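Local coordinates for acyl-CoA dehydrogenase (Slackia heliotrinireducens, PDB 4RM7), which belongs to the acyl-CoA dehydrogenase family, whose subunits join a helical N-terminal domain, a middle beta domain and a helical C-terminal domain, at residues Leu238-Cys250 against Tyr309-Lys323. Sequence-based numbering, arbitrary orientation.
Sequences LYSLLEYGRVFTC and YDRGEHKRLSVALMK
E243 touches 309-323 with CB and with both carboxylate oxygens, an example of one acidic side chain lying against both helices of a helical hairpin and the turn between them. E243 CB lies 3.5 Å from Y309 OH and also faces V319 CG1. From there CG stands anti to the carbonyl carbon (chi1 -69°) and the extended chain carries the carboxylate between H314 and R316. E243 OE1 reaches the rim of the imidazole near its plane, 3.0 Å from H314 NE2, and rests against the V319 side chain; E243 OE2 touches R316 CD. The R316 chain, bent at chi2 and chi3, carries its guanidinium past the acid. R316 NH1 is 4.0 Å from E243 OE2, opposite charges near each other but beyond a salt bridge. At the edge of the Y239 ring, near its plane, R316 NH1 lies 3.3 Å from Y239 CE2. From the next residue, the Y244 ring lies obliquely over one face of Y309, with Y244 CE1 above its rim, centroids 4.6 Å apart and planes at 33°, while H314 covers the opposite face. Farther along, selenomethionine M322 brings its CE to V247 CG2 and C250 SG, and the K323 chain runs past R246 CD. R246 NE bonds to the D366 carbonyl oxygen, T249 OG1 to the D366 carboxylate, and K323 NZ to the carbonyl oxygens of Y362, A365 and G367. Helices 238-250 and 316-323 cross at 39° within the C-terminal helical bundle; helix 70-84 packs on V247 and Y309, helix 90-103 on Y244, and helix 369-386 on Y239, R246 and R316.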
loop_
_atom_site.group_PDB
_atom_site.type_symbol
_atom_site.label_atom_id
_atom_site.label_comp_id
_atom_site.label_asym_id
_atom_site.label_seq_id
_atom_site.Cartn_x
_atom_site.Cartn_y
_atom_site.Cartn_z
ATOM N N LEU A 238 -30.172 19.748 2.763
ATOM C CA LEU A 238 -29.991 18.421 3.325
ATOM C C LEU A 238 -28.550 17.984 3.165
ATOM O O LEU A 238 -27.916 17.503 4.107
ATOM C CB LEU A 238 -30.925 17.418 2.646
ATOM C CG LEU A 238 -30.799 15.962 3.099
ATOM C CD1 LEU A 238 -31.156 15.827 4.575
ATOM C CD2 LEU A 238 -31.684 15.073 2.248
ATOM N N TYR A 239 -28.036 18.182 1.958
ATOM C CA TYR A 239 -26.683 17.785 1.623
ATOM C C TYR A 239 -25.634 18.440 2.537
ATOM O O TYR A 239 -24.677 17.790 2.972
ATOM C CB TYR A 239 -26.395 18.112 0.158
ATOM C CG TYR A 239 -25.259 17.288 -0.355
ATOM C CD1 TYR A 239 -25.484 16.002 -0.830
ATOM C CD2 TYR A 239 -23.942 17.764 -0.309
ATOM C CE1 TYR A 239 -24.437 15.217 -1.276
ATOM C CE2 TYR A 239 -22.883 16.985 -0.753
ATOM C CZ TYR A 239 -23.145 15.714 -1.238
ATOM O OH TYR A 239 -22.126 14.923 -1.685
ATOM N N SER A 240 -25.807 19.726 2.827
ATOM C CA SER A 240 -24.946 20.391 3.795
ATOM C C SER A 240 -25.014 19.708 5.145
ATOM O O SER A 240 -23.984 19.464 5.768
ATOM C CB SER A 240 -25.323 21.857 3.946
ATOM O OG SER A 240 -25.097 22.532 2.727
ATOM N N LEU A 241 -26.222 19.392 5.597
ATOM C CA LEU A 241 -26.367 18.774 6.906
ATOM C C LEU A 241 -25.673 17.410 6.993
ATOM O O LEU A 241 -25.075 17.076 8.019
ATOM C CB LEU A 241 -27.836 18.647 7.257
ATOM C CG LEU A 241 -28.359 20.023 7.646
ATOM C CD1 LEU A 241 -29.858 20.065 7.530
ATOM C CD2 LEU A 241 -27.917 20.355 9.056
ATOM N N LEU A 242 -25.725 16.644 5.909
ATOM C CA LEU A 242 -25.103 15.332 5.883
ATOM C C LEU A 242 -23.569 15.414 5.959
ATOM O O LEU A 242 -22.917 14.454 6.346
ATOM C CB LEU A 242 -25.528 14.572 4.631
ATOM C CG LEU A 242 -27.036 14.374 4.516
ATOM C CD1 LEU A 242 -27.382 13.639 3.243
ATOM C CD2 LEU A 242 -27.542 13.622 5.726
ATOM N N GLU A 243 -22.983 16.554 5.611
ATOM C CA GLU A 243 -21.552 16.700 5.823
ATOM C C GLU A 243 -21.190 16.658 7.318
ATOM O O GLU A 243 -20.198 16.042 7.700
ATOM C CB GLU A 243 -21.049 17.977 5.173
ATOM C CG GLU A 243 -21.107 17.894 3.648
ATOM C CD GLU A 243 -20.489 19.097 2.962
ATOM O OE1 GLU A 243 -19.330 19.436 3.286
ATOM O OE2 GLU A 243 -21.160 19.696 2.089
ATOM N N TYR A 244 -21.996 17.281 8.169
ATOM C CA TYR A 244 -21.806 17.115 9.603
ATOM C C TYR A 244 -21.768 15.633 9.956
ATOM O O TYR A 244 -20.964 15.200 10.776
ATOM C CB TYR A 244 -22.918 17.804 10.393
ATOM C CG TYR A 244 -22.922 19.302 10.267
ATOM C CD1 TYR A 244 -22.048 20.073 11.000
ATOM C CD2 TYR A 244 -23.798 19.943 9.405
ATOM C CE1 TYR A 244 -22.040 21.448 10.880
ATOM C CE2 TYR A 244 -23.803 21.324 9.277
ATOM C CZ TYR A 244 -22.925 22.072 10.023
ATOM O OH TYR A 244 -22.921 23.444 9.916
ATOM N N GLY A 245 -22.634 14.850 9.328
ATOM C CA GLY A 245 -22.679 13.424 9.609
ATOM C C GLY A 245 -21.355 12.744 9.299
ATOM O O GLY A 245 -20.969 11.790 9.963
ATOM N N ARG A 246 -20.647 13.243 8.288
ATOM C CA ARG A 246 -19.343 12.710 7.949
ATOM C C ARG A 246 -18.313 13.064 9.017
ATOM O O ARG A 246 -17.469 12.238 9.360
ATOM C CB ARG A 246 -18.885 13.222 6.591
ATOM C CG ARG A 246 -19.758 12.749 5.483
ATOM C CD ARG A 246 -19.201 13.043 4.146
ATOM N NE ARG A 246 -20.205 12.721 3.140
ATOM C CZ ARG A 246 -20.663 13.576 2.241
ATOM N NH1 ARG A 246 -20.191 14.812 2.195
ATOM N NH2 ARG A 246 -21.585 13.186 1.382
ATOM N N VAL A 247 -18.388 14.278 9.558
ATOM C CA VAL A 247 -17.457 14.655 10.612
ATOM C C VAL A 247 -17.671 13.765 11.845
ATOM O O VAL A 247 -16.720 13.212 12.398
ATOM C CB VAL A 247 -17.582 16.136 10.985
ATOM C CG1 VAL A 247 -16.517 16.497 12.002
ATOM C CG2 VAL A 247 -17.429 17.012 9.722
ATOM N N PHE A 248 -18.928 13.602 12.233
ATOM C CA PHE A 248 -19.306 12.720 13.325
ATOM C C PHE A 248 -18.785 11.311 13.135
ATOM O O PHE A 248 -18.219 10.725 14.054
ATOM C CB PHE A 248 -20.823 12.682 13.470
ATOM C CG PHE A 248 -21.404 13.958 13.966
ATOM C CD1 PHE A 248 -20.578 14.942 14.500
ATOM C CD2 PHE A 248 -22.776 14.187 13.899
ATOM C CE1 PHE A 248 -21.114 16.124 14.959
ATOM C CE2 PHE A 248 -23.324 15.375 14.359
ATOM C CZ PHE A 248 -22.497 16.350 14.883
ATOM N N THR A 249 -18.979 10.772 11.941
ATOM C CA THR A 249 -18.576 9.405 11.660
ATOM C C THR A 249 -17.062 9.250 11.727
ATOM O O THR A 249 -16.537 8.258 12.242
ATOM C CB THR A 249 -19.092 8.965 10.294
ATOM O OG1 THR A 249 -20.498 8.767 10.395
ATOM C CG2 THR A 249 -18.464 7.669 9.871
ATOM N N CYS A 250 -16.352 10.259 11.247
ATOM C CA CYS A 250 -14.902 10.204 11.288
ATOM C C CYS A 250 -14.377 10.353 12.721
ATOM O O CYS A 250 -13.431 9.664 13.109
ATOM C CB CYS A 250 -14.304 11.252 10.345
ATOM S SG CYS A 250 -14.620 10.798 8.593
ATOM N N TYR A 309 -15.598 24.798 10.524
ATOM C CA TYR A 309 -16.998 25.147 10.701
ATOM C C TYR A 309 -17.148 26.217 11.756
ATOM O O TYR A 309 -17.849 27.196 11.559
ATOM C CB TYR A 309 -17.826 23.941 11.107
ATOM C CG TYR A 309 -18.351 23.122 9.967
ATOM C CD1 TYR A 309 -19.473 23.527 9.240
ATOM C CD2 TYR A 309 -17.735 21.924 9.623
ATOM C CE1 TYR A 309 -19.950 22.753 8.195
ATOM C CE2 TYR A 309 -18.218 21.131 8.599
ATOM C CZ TYR A 309 -19.317 21.546 7.891
ATOM O OH TYR A 309 -19.758 20.747 6.874
ATOM N N ASP A 310 -16.473 26.028 12.877
ATOM C CA ASP A 310 -16.696 26.898 14.015
ATOM C C ASP A 310 -16.161 28.300 13.727
ATOM O O ASP A 310 -16.632 29.266 14.308
ATOM C CB ASP A 310 -16.061 26.309 15.278
ATOM C CG ASP A 310 -16.710 24.979 15.714
ATOM O OD1 ASP A 310 -17.861 24.676 15.322
ATOM O OD2 ASP A 310 -16.063 24.234 16.476
ATOM N N ARG A 311 -15.197 28.405 12.813
ATOM C CA ARG A 311 -14.738 29.708 12.333
ATOM C C ARG A 311 -15.661 30.329 11.285
ATOM O O ARG A 311 -15.486 31.480 10.925
ATOM C CB ARG A 311 -13.353 29.616 11.698
ATOM C CG ARG A 311 -12.226 29.359 12.617
ATOM C CD ARG A 311 -10.902 29.608 11.899
ATOM N NE ARG A 311 -10.562 28.681 10.810
ATOM C CZ ARG A 311 -9.953 27.507 10.987
ATOM N NH1 ARG A 311 -9.660 27.080 12.214
ATOM N NH2 ARG A 311 -9.656 26.748 9.942
ATOM N N GLY A 312 -16.600 29.557 10.754
ATOM C CA GLY A 312 -17.426 30.023 9.650
ATOM C C GLY A 312 -16.710 29.986 8.308
ATOM O O GLY A 312 -17.026 30.756 7.412
ATOM N N GLU A 313 -15.743 29.083 8.176
ATOM C CA GLU A 313 -14.897 28.986 6.992
ATOM C C GLU A 313 -14.865 27.565 6.452
ATOM O O GLU A 313 -13.867 27.144 5.859
ATOM C CB GLU A 313 -13.474 29.436 7.305
ATOM C CG GLU A 313 -13.359 30.903 7.709
ATOM C CD GLU A 313 -12.003 31.248 8.332
ATOM O OE1 GLU A 313 -11.133 30.354 8.439
ATOM O OE2 GLU A 313 -11.811 32.419 8.722
ATOM N N HIS A 314 -15.950 26.829 6.677
ATOM C CA HIS A 314 -16.095 25.489 6.137
ATOM C C HIS A 314 -15.831 25.455 4.647
ATOM O O HIS A 314 -16.336 26.295 3.908
ATOM C CB HIS A 314 -17.493 24.949 6.403
ATOM C CG HIS A 314 -17.808 23.702 5.641
ATOM N ND1 HIS A 314 -18.779 23.648 4.662
ATOM C CD2 HIS A 314 -17.268 22.458 5.702
ATOM C CE1 HIS A 314 -18.833 22.426 4.162
ATOM N NE2 HIS A 314 -17.928 21.682 4.777
ATOM N N LYS A 315 -15.022 24.488 4.225
ATOM C CA LYS A 315 -14.841 24.167 2.817
ATOM C C LYS A 315 -15.273 22.728 2.611
ATOM O O LYS A 315 -14.888 21.847 3.385
ATOM C CB LYS A 315 -13.384 24.343 2.379
ATOM C CG LYS A 315 -12.753 25.667 2.749
ATOM C CD LYS A 315 -11.288 25.725 2.340
ATOM C CE LYS A 315 -10.700 27.112 2.605
ATOM N NZ LYS A 315 -11.601 28.198 2.089
ATOM N N ARG A 316 -16.060 22.484 1.568
ATOM C CA ARG A 316 -16.500 21.131 1.235
ATOM C C ARG A 316 -15.337 20.152 1.094
ATOM O O ARG A 316 -15.442 18.990 1.481
ATOM C CB ARG A 316 -17.307 21.147 -0.056
ATOM C CG ARG A 316 -18.610 21.931 0.034
ATOM C CD ARG A 316 -19.773 21.131 -0.517
ATOM N NE ARG A 316 -19.630 20.800 -1.941
ATOM C CZ ARG A 316 -19.822 19.582 -2.454
ATOM N NH1 ARG A 316 -20.155 18.563 -1.661
ATOM N NH2 ARG A 316 -19.670 19.384 -3.759
ATOM N N LEU A 317 -14.225 20.631 0.541
ATOM C CA LEU A 317 -13.084 19.779 0.237
ATOM C C LEU A 317 -12.440 19.204 1.487
ATOM O O LEU A 317 -11.981 18.061 1.472
ATOM C CB LEU A 317 -12.044 20.548 -0.536
ATOM C CG LEU A 317 -10.856 19.711 -0.996
ATOM C CD1 LEU A 317 -11.360 18.502 -1.802
ATOM C CD2 LEU A 317 -9.987 20.597 -1.847
ATOM N N SER A 318 -12.396 19.994 2.557
ATOM C CA SER A 318 -11.850 19.508 3.825
ATOM C C SER A 318 -12.599 18.262 4.285
ATOM O O SER A 318 -11.988 17.270 4.667
ATOM C CB SER A 318 -11.941 20.570 4.919
ATOM O OG SER A 318 -11.151 21.701 4.632
ATOM N N VAL A 319 -13.926 18.331 4.247
ATOM C CA VAL A 319 -14.775 17.235 4.697
ATOM C C VAL A 319 -14.645 16.026 3.768
ATOM O O VAL A 319 -14.638 14.883 4.210
ATOM C CB VAL A 319 -16.237 17.697 4.790
ATOM C CG1 VAL A 319 -17.196 16.506 4.908
ATOM C CG2 VAL A 319 -16.401 18.669 5.970
ATOM N N ALA A 320 -14.501 16.284 2.479
ATOM C CA ALA A 320 -14.321 15.199 1.527
ATOM C C ALA A 320 -12.972 14.485 1.725
ATOM O O ALA A 320 -12.896 13.259 1.641
ATOM C CB ALA A 320 -14.451 15.735 0.098
ATOM N N LEU A 321 -11.909 15.240 1.983
ATOM C CA LEU A 321 -10.581 14.635 2.126
ATOM C C LEU A 321 -10.514 13.831 3.424
ATOM O O LEU A 321 -10.031 12.715 3.442
ATOM C CB LEU A 321 -9.476 15.702 2.091
ATOM C CG LEU A 321 -9.293 16.442 0.760
ATOM C CD1 LEU A 321 -8.169 17.460 0.866
ATOM C CD2 LEU A 321 -9.033 15.464 -0.385
HETATM N N MSE A 322 -11.023 14.416 4.499
HETATM C CA MSE A 322 -11.220 13.738 5.767
HETATM C C MSE A 322 -11.981 12.414 5.608
HETATM O O MSE A 322 -11.522 11.379 6.053
HETATM C CB MSE A 322 -11.976 14.667 6.728
HETATM C CG MSE A 322 -12.323 14.043 8.050
HETATM SE SE MSE A 322 -13.839 14.939 8.851
HETATM C CE MSE A 322 -15.213 14.188 7.669
ATOM N N LYS A 323 -13.138 12.439 4.962
ATOM C CA LYS A 323 -13.933 11.217 4.842
ATOM C C LYS A 323 -13.240 10.178 3.970
ATOM O O LYS A 323 -13.448 8.985 4.134
ATOM C CB LYS A 323 -15.328 11.530 4.280
ATOM C CG LYS A 323 -16.285 10.346 4.308
ATOM C CD LYS A 323 -16.319 9.723 5.701
ATOM C CE LYS A 323 -17.467 8.732 5.865
ATOM N NZ LYS A 323 -17.416 7.624 4.879
#